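Local coordinates for protein endo-1,4-b-d-mannanase (Trichoderma reesei, PDB 1QNR) that hydrolyses internal beta-1,4-mannosidic links in mannan polysaccharides as a fungal endo-mannanase of glycoside hydrolase family 5, at residues Y243-G248 against D321-W326; T249-G254 against Y277-N282; G256-H261 against A288-T293. All blocks are in the same frame, centred on the assembly; numbering follows the deposited sequence.

The three contacts lie in one (beta/alpha)8 barrel of family 5. Interactions 1 and 2 have centres about 8 Å apart. The centre of interaction 3 lies about 11 Å from that of interaction 2 and about 16 Å from that of interaction 1. The first segments follow each other closely along the chain, 243-248, 249-254, then 256-261. Helix 253-267 serves interactions 2 and 3. The partner segments come later, in the order 277-282, 288-293 and 321-326. D245 joins interactions 1 and 2, and W290 joins interactions 2 and 3. The series thus runs from loops beside bound mannose, at the strand ends, down to the helices round the barrel.

Interaction 1. Residues Y243-G248 against D321-W326; sequences YPDSWG and DPYTVW. With BMA (beta-D-mannopyranose), chain B; BMA (beta-D-mannopyranose), chain C.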
loop_
_atom_site.group_PDB
_atom_site.type_symbol
_atom_site.label_atom_id
_atom_site.label_comp_id
_atom_site.label_asym_id
_atom_site.label_seq_id
_atom_site.Cartn_x
_atom_site.Cartn_y
_atom_site.Cartn_z
ATOM N N TYR A 243 0.458 -4.075 13.593
ATOM C CA TYR A 243 1.496 -5.069 13.924
ATOM C C TYR A 243 1.842 -5.052 15.416
ATOM O O TYR A 243 2.838 -4.467 15.838
ATOM C CB TYR A 243 2.782 -4.783 13.117
ATOM C CG TYR A 243 2.639 -5.028 11.580
ATOM C CD1 TYR A 243 2.668 -6.310 11.081
ATOM C CD2 TYR A 243 2.459 -3.941 10.753
ATOM C CE1 TYR A 243 2.523 -6.514 9.700
ATOM C CE2 TYR A 243 2.260 -4.112 9.376
ATOM C CZ TYR A 243 2.347 -5.383 8.877
ATOM O OH TYR A 243 2.283 -5.639 7.496
ATOM N N PRO A 244 0.966 -5.697 16.213
ATOM C CA PRO A 244 1.213 -5.748 17.686
ATOM C C PRO A 244 2.597 -6.294 18.052
ATOM O O PRO A 244 3.201 -5.763 19.035
ATOM C CB PRO A 244 0.101 -6.658 18.178
ATOM C CG PRO A 244 -1.027 -6.471 17.179
ATOM C CD PRO A 244 -0.264 -6.406 15.845
ATOM N N ASP A 245 3.149 -7.268 17.328
ATOM C CA ASP A 245 4.505 -7.760 17.652
ATOM C C ASP A 245 5.592 -6.731 17.504
ATOM O O ASP A 245 6.600 -6.862 18.212
ATOM C CB ASP A 245 4.914 -8.960 16.760
ATOM C CG ASP A 245 3.968 -10.135 16.853
ATOM O OD1 ASP A 245 3.896 -10.670 17.954
ATOM O OD2 ASP A 245 3.313 -10.440 15.836
ATOM N N SER A 246 5.499 -5.746 16.629
ATOM C CA SER A 246 6.537 -4.747 16.463
ATOM C C SER A 246 6.237 -3.549 17.367
ATOM O O SER A 246 7.129 -2.708 17.621
ATOM C CB SER A 246 6.497 -4.112 15.032
ATOM O OG SER A 246 6.944 -5.082 14.110
ATOM N N TRP A 247 4.956 -3.441 17.795
ATOM C CA TRP A 247 4.579 -2.197 18.490
ATOM C C TRP A 247 4.459 -2.350 20.020
ATOM O O TRP A 247 4.135 -1.382 20.735
ATOM C CB TRP A 247 3.196 -1.740 17.948
ATOM C CG TRP A 247 3.241 -1.314 16.492
ATOM C CD1 TRP A 247 4.367 -1.104 15.712
ATOM C CD2 TRP A 247 2.126 -0.932 15.675
ATOM N NE1 TRP A 247 3.998 -0.651 14.433
ATOM C CE2 TRP A 247 2.628 -0.566 14.403
ATOM C CE3 TRP A 247 0.727 -0.950 15.887
ATOM C CZ2 TRP A 247 1.768 -0.170 13.347
ATOM C CZ3 TRP A 247 -0.121 -0.500 14.866
ATOM C CH2 TRP A 247 0.422 -0.126 13.628
ATOM N N GLY A 248 4.676 -3.580 20.510
ATOM C CA GLY A 248 4.644 -3.726 22.001
ATOM C C GLY A 248 3.257 -3.847 22.563
ATOM O O GLY A 248 3.049 -3.563 23.782
ATOM N N ASP A 321 8.058 -13.834 4.405
ATOM C CA ASP A 321 8.501 -13.430 5.758
ATOM C C ASP A 321 7.631 -14.167 6.768
ATOM O O ASP A 321 6.773 -15.033 6.401
ATOM C CB ASP A 321 8.443 -11.887 5.867
ATOM C CG ASP A 321 7.047 -11.280 5.910
ATOM O OD1 ASP A 321 6.026 -11.999 5.937
ATOM O OD2 ASP A 321 7.069 -9.980 5.880
ATOM N N PRO A 322 7.733 -13.963 8.081
ATOM C CA PRO A 322 6.962 -14.728 9.085
ATOM C C PRO A 322 5.465 -14.459 9.055
ATOM O O PRO A 322 4.717 -15.122 9.784
ATOM C CB PRO A 322 7.623 -14.286 10.424
ATOM C CG PRO A 322 9.057 -13.945 9.994
ATOM C CD PRO A 322 8.866 -13.164 8.694
ATOM N N TYR A 323 4.987 -13.454 8.279
ATOM C CA TYR A 323 3.567 -13.147 8.165
ATOM C C TYR A 323 2.996 -13.685 6.869
ATOM O O TYR A 323 1.772 -13.477 6.571
ATOM C CB TYR A 323 3.517 -11.578 8.103
ATOM C CG TYR A 323 3.952 -10.873 9.397
ATOM C CD1 TYR A 323 3.207 -11.003 10.559
ATOM C CD2 TYR A 323 5.059 -10.052 9.346
ATOM C CE1 TYR A 323 3.571 -10.295 11.749
ATOM C CE2 TYR A 323 5.415 -9.313 10.515
ATOM C CZ TYR A 323 4.675 -9.500 11.671
ATOM O OH TYR A 323 5.046 -8.767 12.802
ATOM N N THR A 324 3.752 -14.382 6.043
ATOM C CA THR A 324 3.196 -14.923 4.786
ATOM C C THR A 324 2.108 -15.959 5.021
ATOM O O THR A 324 2.201 -16.887 5.869
ATOM C CB THR A 324 4.372 -15.544 3.988
ATOM O OG1 THR A 324 5.247 -14.517 3.544
ATOM C CG2 THR A 324 3.851 -16.354 2.789
ATOM N N VAL A 325 0.980 -15.796 4.272
ATOM C CA VAL A 325 -0.131 -16.768 4.228
ATOM C C VAL A 325 0.003 -17.425 2.866
ATOM O O VAL A 325 -0.209 -16.801 1.811
ATOM C CB VAL A 325 -1.501 -16.090 4.421
ATOM C CG1 VAL A 325 -2.622 -17.146 4.252
ATOM C CG2 VAL A 325 -1.604 -15.341 5.757
ATOM N N TRP A 326 0.452 -18.686 2.805
ATOM C CA TRP A 326 0.735 -19.381 1.542
ATOM C C TRP A 326 -0.550 -19.845 0.854
ATOM O O TRP A 326 -1.448 -20.446 1.531
ATOM C CB TRP A 326 1.623 -20.615 1.805
ATOM C CG TRP A 326 3.037 -20.267 2.281
ATOM C CD1 TRP A 326 3.492 -20.292 3.615
ATOM C CD2 TRP A 326 4.122 -19.832 1.439
ATOM N NE1 TRP A 326 4.797 -19.850 3.587
ATOM C CE2 TRP A 326 5.188 -19.559 2.304
ATOM C CE3 TRP A 326 4.283 -19.578 0.080
ATOM C CZ2 TRP A 326 6.424 -19.120 1.817
ATOM C CZ3 TRP A 326 5.511 -19.102 -0.417
ATOM C CH2 TRP A 326 6.593 -18.892 0.491
HETATM C C1 BMA B . 9.209 -0.680 11.638
HETATM C C2 BMA B . 10.110 -1.449 10.641
HETATM C C3 BMA B . 9.421 -1.556 9.278
HETATM C C4 BMA B . 7.991 -2.057 9.440
HETATM C C5 BMA B . 7.191 -1.276 10.485
HETATM C C6 BMA B . 5.864 -2.020 10.878
HETATM O O2 BMA B . 10.374 -2.774 11.124
HETATM O O3 BMA B . 10.120 -2.358 8.365
HETATM O O4 BMA B . 7.370 -1.991 8.147
HETATM O O5 BMA B . 7.916 -1.351 11.774
HETATM O O6 BMA B . 5.248 -1.029 11.710
HETATM C C1 BMA C . 9.458 0.956 16.687
HETATM C C2 BMA C . 8.142 0.669 15.933
HETATM C C3 BMA C . 8.351 -0.320 14.763
HETATM C C4 BMA C . 9.488 0.176 13.863
HETATM C C5 BMA C . 10.774 0.449 14.711
HETATM C C6 BMA C . 12.032 0.775 13.947
HETATM O O1 BMA C . 9.227 1.971 17.663
HETATM O O2 BMA C . 7.595 1.899 15.432
HETATM O O3 BMA C . 7.119 -0.289 13.996
HETATM O O4 BMA C . 9.867 -0.759 12.882
HETATM O O5 BMA C . 10.399 1.491 15.682
HETATM O O6 BMA C . 12.169 2.101 13.449
HETATM O O HOH W 1 2.425 -8.148 14.561
HETATM O O HOH W 2 6.552 -6.568 12.155
#
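Y243 turns its ring edge toward one face of Y323, in a T-shaped (edge-to-face) pair. Y243 CE1 stands over the centre of the Y323 ring, 4.1 Å above its plane. The centroids are 5.3 Å apart and the planes meet at 61°. At the edge of the Y323 ring, near its plane, lies D245 OD2. The contact joins short helix 244-247 and the residue before it, after strand 238-242 of the family 5 (beta/alpha)8 barrel, to the loop before strand 325-326. Y323 sits in a type I turn, D321 to T324. An Asx turn braces it, with Y323 N bonded to D321 OD1. Y323 CG is anti to the carbonyl carbon (chi1 -67°), which carries the ring to Y243. Two waters, not direct hydrogen bonds, bridge the segments. One donates to D245 OD2 and accepts from Y323 OH. The other donates to Y323 OH at 2.7 Å and also bonds S246 OG. D245 OD2 accepts from Q280 N as well, which helps hold the carboxylate beside the ring. Y243 OH is hydrogen-bonded to E276 OE1. The Y243 ring meets C6 of the chain B mannose obliquely. The two mannoses form a disaccharide, consistent with a ligand in the substrate cleft. Y243 O lies over one face of W247. At that indole's edge, W247 NE1 donates to O6 of the chain B mannose at 3.0 Å, and weakly to O3 of the chain C mannose at 3.2 Å.

Interaction 2. Residues T249-G254 against Y277-N282; sequences TNYTWG and YGAQQN. With NAG (2-acetamido-2-deoxy-beta-D-glucopyranose), chain H; SO4 (sulfate ion), chain D.
Y251 OH is gripped by two groups. Q281 N donates to it over 3.1 Å, with an N-H...O angle of 163°. D245 OD1 of the preceding short helix makes a weak hydrogen bond to the same hydroxyl. The tyrosine thus reaches from the loop before helix 253-267 to the loop after strand 272-277. Both loops lie at the C-terminal ends of barrel strands. With CG anti to the carbonyl carbon (chi1 -65°), the ring reaches the other segment, where A279 CB meets it obliquely, 3.5 Å from Y251 CE1. Q281 CG packs by the hydroxyl, 3.6 Å from Y251 OH, while the amide end of Q281 leads away. N286 of helix 283-295 also touches both Y251 and A279.

N250 holds the turn that leads into helix 253-267. N250 OD1 accepts from W253 N at 2.9 Å, nearly in line with the C=O bond, which is a capping bond. The other amide atom, N250 ND2, is bonded covalently to C1 of an N-linked N-acetylglucosamine. One asparagine therefore carries the glycan and also makes a capping bond at the turn into the helix. Across the contact, the Y251 hydroxyl accepts the backbone N-H of Q281 and also bonds weakly to D245, which fixes the end of the ring. A methyl against the ring adds apolar packing. The contact therefore combines one straight hydrogen bond with a small apolar contact.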
loop_
_atom_site.group_PDB
_atom_site.type_symbol
_atom_site.label_atom_id
_atom_site.label_comp_id
_atom_site.label_asym_id
_atom_site.label_seq_id
_atom_site.Cartn_x
_atom_site.Cartn_y
_atom_site.Cartn_z
ATOM N N THR A 249 2.238 -4.215 21.763
ATOM C CA THR A 249 0.874 -4.337 22.277
ATOM C C THR A 249 0.429 -5.790 22.200
ATOM O O THR A 249 1.075 -6.587 21.526
ATOM C CB THR A 249 -0.118 -3.399 21.524
ATOM O OG1 THR A 249 -0.073 -3.825 20.150
ATOM C CG2 THR A 249 0.260 -1.949 21.559
ATOM N N ASN A 250 -0.688 -6.165 22.810
ATOM C CA ASN A 250 -1.174 -7.552 22.658
ATOM C C ASN A 250 -2.074 -7.654 21.400
ATOM O O ASN A 250 -2.407 -6.621 20.795
ATOM C CB ASN A 250 -1.808 -8.091 23.914
ATOM C CG ASN A 250 -3.063 -7.388 24.256
ATOM O OD1 ASN A 250 -3.896 -6.952 23.494
ATOM N ND2 ASN A 250 -3.332 -7.264 25.597
ATOM N N TYR A 251 -2.410 -8.883 21.003
ATOM C CA TYR A 251 -3.206 -9.022 19.794
ATOM C C TYR A 251 -4.596 -8.502 19.925
ATOM O O TYR A 251 -5.200 -7.882 18.992
ATOM C CB TYR A 251 -3.210 -10.520 19.361
ATOM C CG TYR A 251 -1.853 -11.042 18.942
ATOM C CD1 TYR A 251 -1.017 -10.403 18.040
ATOM C CD2 TYR A 251 -1.352 -12.270 19.479
ATOM C CE1 TYR A 251 0.213 -10.884 17.671
ATOM C CE2 TYR A 251 -0.149 -12.744 19.094
ATOM C CZ TYR A 251 0.657 -12.122 18.180
ATOM O OH TYR A 251 1.876 -12.625 17.816
ATOM N N THR A 252 -5.325 -8.684 21.054
ATOM C CA THR A 252 -6.710 -8.246 21.221
ATOM C C THR A 252 -6.895 -6.736 21.241
ATOM O O THR A 252 -7.977 -6.253 20.848
ATOM C CB THR A 252 -7.337 -8.887 22.499
ATOM O OG1 THR A 252 -6.442 -8.471 23.578
ATOM C CG2 THR A 252 -7.335 -10.386 22.481
ATOM N N TRP A 253 -5.814 -6.004 21.521
ATOM C CA TRP A 253 -5.778 -4.535 21.412
ATOM C C TRP A 253 -6.059 -4.086 19.969
ATOM O O TRP A 253 -6.467 -2.974 19.696
ATOM C CB TRP A 253 -4.399 -4.042 21.886
ATOM C CG TRP A 253 -4.019 -2.597 21.681
ATOM C CD1 TRP A 253 -4.160 -1.597 22.606
ATOM C CD2 TRP A 253 -3.391 -1.968 20.513
ATOM N NE1 TRP A 253 -3.681 -0.415 22.097
ATOM C CE2 TRP A 253 -3.213 -0.607 20.808
ATOM C CE3 TRP A 253 -3.003 -2.494 19.268
ATOM C CZ2 TRP A 253 -2.653 0.290 19.895
ATOM C CZ3 TRP A 253 -2.411 -1.603 18.350
ATOM C CH2 TRP A 253 -2.258 -0.240 18.672
ATOM N N GLY A 254 -5.826 -4.951 18.976
ATOM C CA GLY A 254 -6.059 -4.611 17.566
ATOM C C GLY A 254 -7.507 -4.319 17.245
ATOM O O GLY A 254 -7.760 -3.537 16.311
ATOM N N TYR A 277 -1.853 -6.042 7.901
ATOM C CA TYR A 277 -1.923 -6.554 9.290
ATOM C C TYR A 277 -1.288 -7.949 9.334
ATOM O O TYR A 277 -1.317 -8.693 8.347
ATOM C CB TYR A 277 -3.364 -6.609 9.818
ATOM C CG TYR A 277 -4.350 -7.391 8.991
ATOM C CD1 TYR A 277 -4.593 -8.771 9.135
ATOM C CD2 TYR A 277 -5.150 -6.758 8.004
ATOM C CE1 TYR A 277 -5.529 -9.454 8.388
ATOM C CE2 TYR A 277 -6.086 -7.432 7.250
ATOM C CZ TYR A 277 -6.291 -8.798 7.410
ATOM O OH TYR A 277 -7.225 -9.504 6.647
ATOM N N GLY A 278 -0.792 -8.314 10.524
ATOM C CA GLY A 278 -0.304 -9.701 10.689
ATOM C C GLY A 278 -0.030 -9.951 12.171
ATOM O O GLY A 278 0.309 -9.015 12.927
ATOM N N ALA A 279 -0.058 -11.228 12.530
ATOM C CA ALA A 279 0.354 -11.716 13.877
ATOM C C ALA A 279 1.396 -12.790 13.663
ATOM O O ALA A 279 1.145 -13.746 12.921
ATOM C CB ALA A 279 -0.866 -12.271 14.618
ATOM N N GLN A 280 2.557 -12.714 14.356
ATOM C CA GLN A 280 3.586 -13.749 14.112
ATOM C C GLN A 280 3.185 -15.083 14.740
ATOM O O GLN A 280 3.586 -16.129 14.166
ATOM C CB GLN A 280 4.934 -13.274 14.703
ATOM C CG GLN A 280 5.568 -12.295 13.711
ATOM C CD GLN A 280 6.982 -11.867 14.006
ATOM O OE1 GLN A 280 7.379 -10.700 13.841
ATOM N NE2 GLN A 280 7.799 -12.803 14.467
ATOM N N GLN A 281 2.541 -15.018 15.897
ATOM C CA GLN A 281 2.153 -16.318 16.506
ATOM C C GLN A 281 0.688 -16.613 16.235
ATOM O O GLN A 281 -0.190 -15.718 16.265
ATOM C CB GLN A 281 2.451 -16.251 18.029
ATOM C CG GLN A 281 3.787 -15.621 18.435
ATOM C CD GLN A 281 5.038 -16.369 18.006
ATOM O OE1 GLN A 281 6.092 -16.005 17.462
ATOM N NE2 GLN A 281 4.871 -17.662 18.364
ATOM N N ASN A 282 0.324 -17.879 15.911
ATOM C CA ASN A 282 -1.027 -18.335 15.707
ATOM C C ASN A 282 -1.915 -17.347 14.930
ATOM O O ASN A 282 -2.964 -16.878 15.399
ATOM C CB ASN A 282 -1.657 -18.589 17.098
ATOM C CG ASN A 282 -0.794 -19.538 17.967
ATOM O OD1 ASN A 282 -0.196 -18.995 18.936
ATOM N ND2 ASN A 282 -0.700 -20.758 17.460
HETATM C C1 NAG H . -4.491 -7.003 26.670
HETATM C C2 NAG H . -5.323 -7.795 27.625
HETATM C C3 NAG H . -6.568 -7.065 28.108
HETATM C C4 NAG H . -6.223 -5.574 28.270
HETATM C C5 NAG H . -5.708 -4.960 26.938
HETATM C C6 NAG H . -5.396 -3.485 27.114
HETATM C C7 NAG H . -4.998 -10.198 26.971
HETATM C C8 NAG H . -5.721 -11.407 26.487
HETATM N N2 NAG H . -5.764 -9.081 27.026
HETATM O O3 NAG H . -6.974 -7.687 29.335
HETATM O O4 NAG H . -7.397 -4.808 28.641
HETATM O O5 NAG H . -4.519 -5.596 26.533
HETATM O O6 NAG H . -4.687 -2.928 26.080
HETATM O O7 NAG H . -3.893 -10.201 27.293
HETATM S S SO4 D . -3.105 -20.996 14.448
HETATM O O1 SO4 D . -2.581 -20.336 13.120
HETATM O O2 SO4 D . -1.960 -21.564 15.215
HETATM O O3 SO4 D . -4.039 -22.122 14.095
HETATM O O4 SO4 D . -3.883 -20.041 15.267
#

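Interaction 3. Residues G256-H261 against A288-T293; sequences GWIQTH and APWQTT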
loop_
_atom_site.group_PDB
_atom_site.type_symbol
_atom_site.label_atom_id
_atom_site.label_comp_id
_atom_site.label_asym_id
_atom_site.label_seq_id
_atom_site.Cartn_x
_atom_site.Cartn_y
_atom_site.Cartn_z
ATOM N N GLY A 256 -9.721 -2.583 19.095
ATOM C CA GLY A 256 -9.946 -1.160 19.367
ATOM C C GLY A 256 -9.225 -0.253 18.359
ATOM O O GLY A 256 -9.692 0.838 18.019
ATOM N N TRP A 257 -7.998 -0.663 17.925
ATOM C CA TRP A 257 -7.283 0.078 16.872
ATOM C C TRP A 257 -8.115 0.187 15.572
ATOM O O TRP A 257 -8.197 1.292 14.979
ATOM C CB TRP A 257 -5.944 -0.626 16.599
ATOM C CG TRP A 257 -5.020 0.037 15.618
ATOM C CD1 TRP A 257 -4.735 -0.384 14.337
ATOM C CD2 TRP A 257 -4.188 1.196 15.824
ATOM N NE1 TRP A 257 -3.827 0.455 13.711
ATOM C CE2 TRP A 257 -3.460 1.423 14.648
ATOM C CE3 TRP A 257 -3.982 2.069 16.915
ATOM C CZ2 TRP A 257 -2.508 2.444 14.523
ATOM C CZ3 TRP A 257 -3.076 3.114 16.786
ATOM C CH2 TRP A 257 -2.347 3.288 15.603
ATOM N N ILE A 258 -8.743 -0.925 15.155
ATOM C CA ILE A 258 -9.630 -0.839 13.974
ATOM C C ILE A 258 -10.802 0.093 14.260
ATOM O O ILE A 258 -11.172 0.922 13.410
ATOM C CB ILE A 258 -10.143 -2.289 13.658
ATOM C CG1 ILE A 258 -8.961 -3.187 13.215
ATOM C CG2 ILE A 258 -11.229 -2.222 12.582
ATOM C CD1 ILE A 258 -9.333 -4.692 13.337
ATOM N N GLN A 259 -11.488 -0.086 15.432
ATOM C CA GLN A 259 -12.683 0.720 15.716
ATOM C C GLN A 259 -12.364 2.236 15.762
ATOM O O GLN A 259 -13.161 3.028 15.233
ATOM C CB GLN A 259 -13.286 0.279 17.079
ATOM C CG GLN A 259 -13.831 -1.153 17.010
ATOM C CD GLN A 259 -14.208 -1.718 18.380
ATOM O OE1 GLN A 259 -13.603 -1.418 19.389
ATOM N NE2 GLN A 259 -15.249 -2.556 18.317
ATOM N N THR A 260 -11.265 2.648 16.418
ATOM C CA THR A 260 -10.974 4.084 16.489
ATOM C C THR A 260 -10.646 4.683 15.122
ATOM O O THR A 260 -11.041 5.826 14.823
ATOM C CB THR A 260 -9.832 4.419 17.456
ATOM O OG1 THR A 260 -8.661 3.643 17.159
ATOM C CG2 THR A 260 -10.212 4.113 18.932
ATOM N N HIS A 261 -9.925 3.941 14.273
ATOM C CA HIS A 261 -9.600 4.473 12.937
ATOM C C HIS A 261 -10.864 4.526 12.049
ATOM O O HIS A 261 -11.043 5.539 11.358
ATOM C CB HIS A 261 -8.471 3.625 12.306
ATOM C CG HIS A 261 -7.152 3.983 12.898
ATOM N ND1 HIS A 261 -6.728 3.426 14.115
ATOM C CD2 HIS A 261 -6.172 4.860 12.528
ATOM C CE1 HIS A 261 -5.535 3.986 14.425
ATOM N NE2 HIS A 261 -5.158 4.834 13.496
ATOM N N ALA A 288 -8.251 -13.725 12.786
ATOM C CA ALA A 288 -9.678 -13.896 12.441
ATOM C C ALA A 288 -10.578 -12.886 13.143
ATOM O O ALA A 288 -11.507 -12.296 12.542
ATOM C CB ALA A 288 -10.092 -15.379 12.684
ATOM N N PRO A 289 -10.430 -12.615 14.462
ATOM C CA PRO A 289 -11.249 -11.595 15.127
ATOM C C PRO A 289 -11.092 -10.182 14.539
ATOM O O PRO A 289 -12.078 -9.411 14.469
ATOM C CB PRO A 289 -10.806 -11.680 16.604
ATOM C CG PRO A 289 -10.199 -13.029 16.766
ATOM C CD PRO A 289 -9.555 -13.368 15.416
ATOM N N TRP A 290 -9.870 -9.867 14.063
ATOM C CA TRP A 290 -9.663 -8.565 13.401
ATOM C C TRP A 290 -10.465 -8.401 12.093
ATOM O O TRP A 290 -11.040 -7.357 11.834
ATOM C CB TRP A 290 -8.179 -8.334 13.100
ATOM C CG TRP A 290 -7.204 -8.378 14.244
ATOM C CD1 TRP A 290 -7.454 -8.235 15.621
ATOM C CD2 TRP A 290 -5.804 -8.535 14.150
ATOM N NE1 TRP A 290 -6.311 -8.347 16.338
ATOM C CE2 TRP A 290 -5.234 -8.505 15.457
ATOM C CE3 TRP A 290 -4.885 -8.648 13.058
ATOM C CZ2 TRP A 290 -3.878 -8.652 15.713
ATOM C CZ3 TRP A 290 -3.535 -8.765 13.297
ATOM C CH2 TRP A 290 -3.014 -8.744 14.625
ATOM N N GLN A 291 -10.488 -9.499 11.324
ATOM C CA GLN A 291 -11.241 -9.478 10.045
ATOM C C GLN A 291 -12.725 -9.338 10.380
ATOM O O GLN A 291 -13.379 -8.537 9.691
ATOM C CB GLN A 291 -11.000 -10.835 9.327
ATOM C CG GLN A 291 -9.546 -11.001 8.890
ATOM C CD GLN A 291 -9.361 -12.268 8.058
ATOM O OE1 GLN A 291 -10.011 -13.325 8.366
ATOM N NE2 GLN A 291 -8.464 -12.180 7.084
ATOM N N THR A 292 -13.231 -10.016 11.441
ATOM C CA THR A 292 -14.653 -9.810 11.765
ATOM C C THR A 292 -14.931 -8.405 12.267
ATOM O O THR A 292 -15.969 -7.788 11.879
ATOM C CB THR A 292 -15.046 -10.838 12.866
ATOM O OG1 THR A 292 -14.977 -12.144 12.265
ATOM C CG2 THR A 292 -16.466 -10.579 13.390
ATOM N N THR A 293 -14.070 -7.826 13.095
ATOM C CA THR A 293 -14.259 -6.437 13.519
ATOM C C THR A 293 -14.315 -5.498 12.322
ATOM O O THR A 293 -15.199 -4.619 12.219
ATOM C CB THR A 293 -13.178 -6.067 14.547
ATOM O OG1 THR A 293 -13.250 -6.923 15.714
ATOM C CG2 THR A 293 -13.239 -4.607 14.988
#
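This is side-by-side packing of two neighbouring helices on the outside of the (beta/alpha)8 barrel. Strand 272-277 lies between them in the chain, so they are successive helices of the barrel's outer layer. The axes of segments 256-261 and 288-293 run nearly parallel, at -19°, and come within 9.9 Å. I258 and T293 have the closest CA atoms, 7.3 Å apart.

I258 carries the inner part of the contact. Its CG1 is anti to the carbonyl carbon (chi1 -66°) and the chain then extends, which carries I258 CD1 to the other helix. There I258 CD1 touches W290 CB at 3.8 Å and W290 O at 3.5 Å, with the two side chains crossing at about a right angle. I258 CG2 meets T293 CG2 at 3.9 Å. The same threonine methyl also reaches Q259 CG, at 4.0 Å, nearer the surface. Toward the barrel, F274 of strand 272-277 touches both I258 and W290.

The polar ends turn elsewhere. T293 OG1 lies within hydrogen-bonding distance of N255 OD1 and of P289 O in its own helix. W290 NE1 bonds Y251 O, in the turn ahead of helix 253-267. No hydrogen bond crosses between the two segments themselves. Their fit therefore rests on methyl and methylene packing. N255 offers a polar tie between the helices, and the Y251 bond ties helix 283-295 to the turn before helix 253-267.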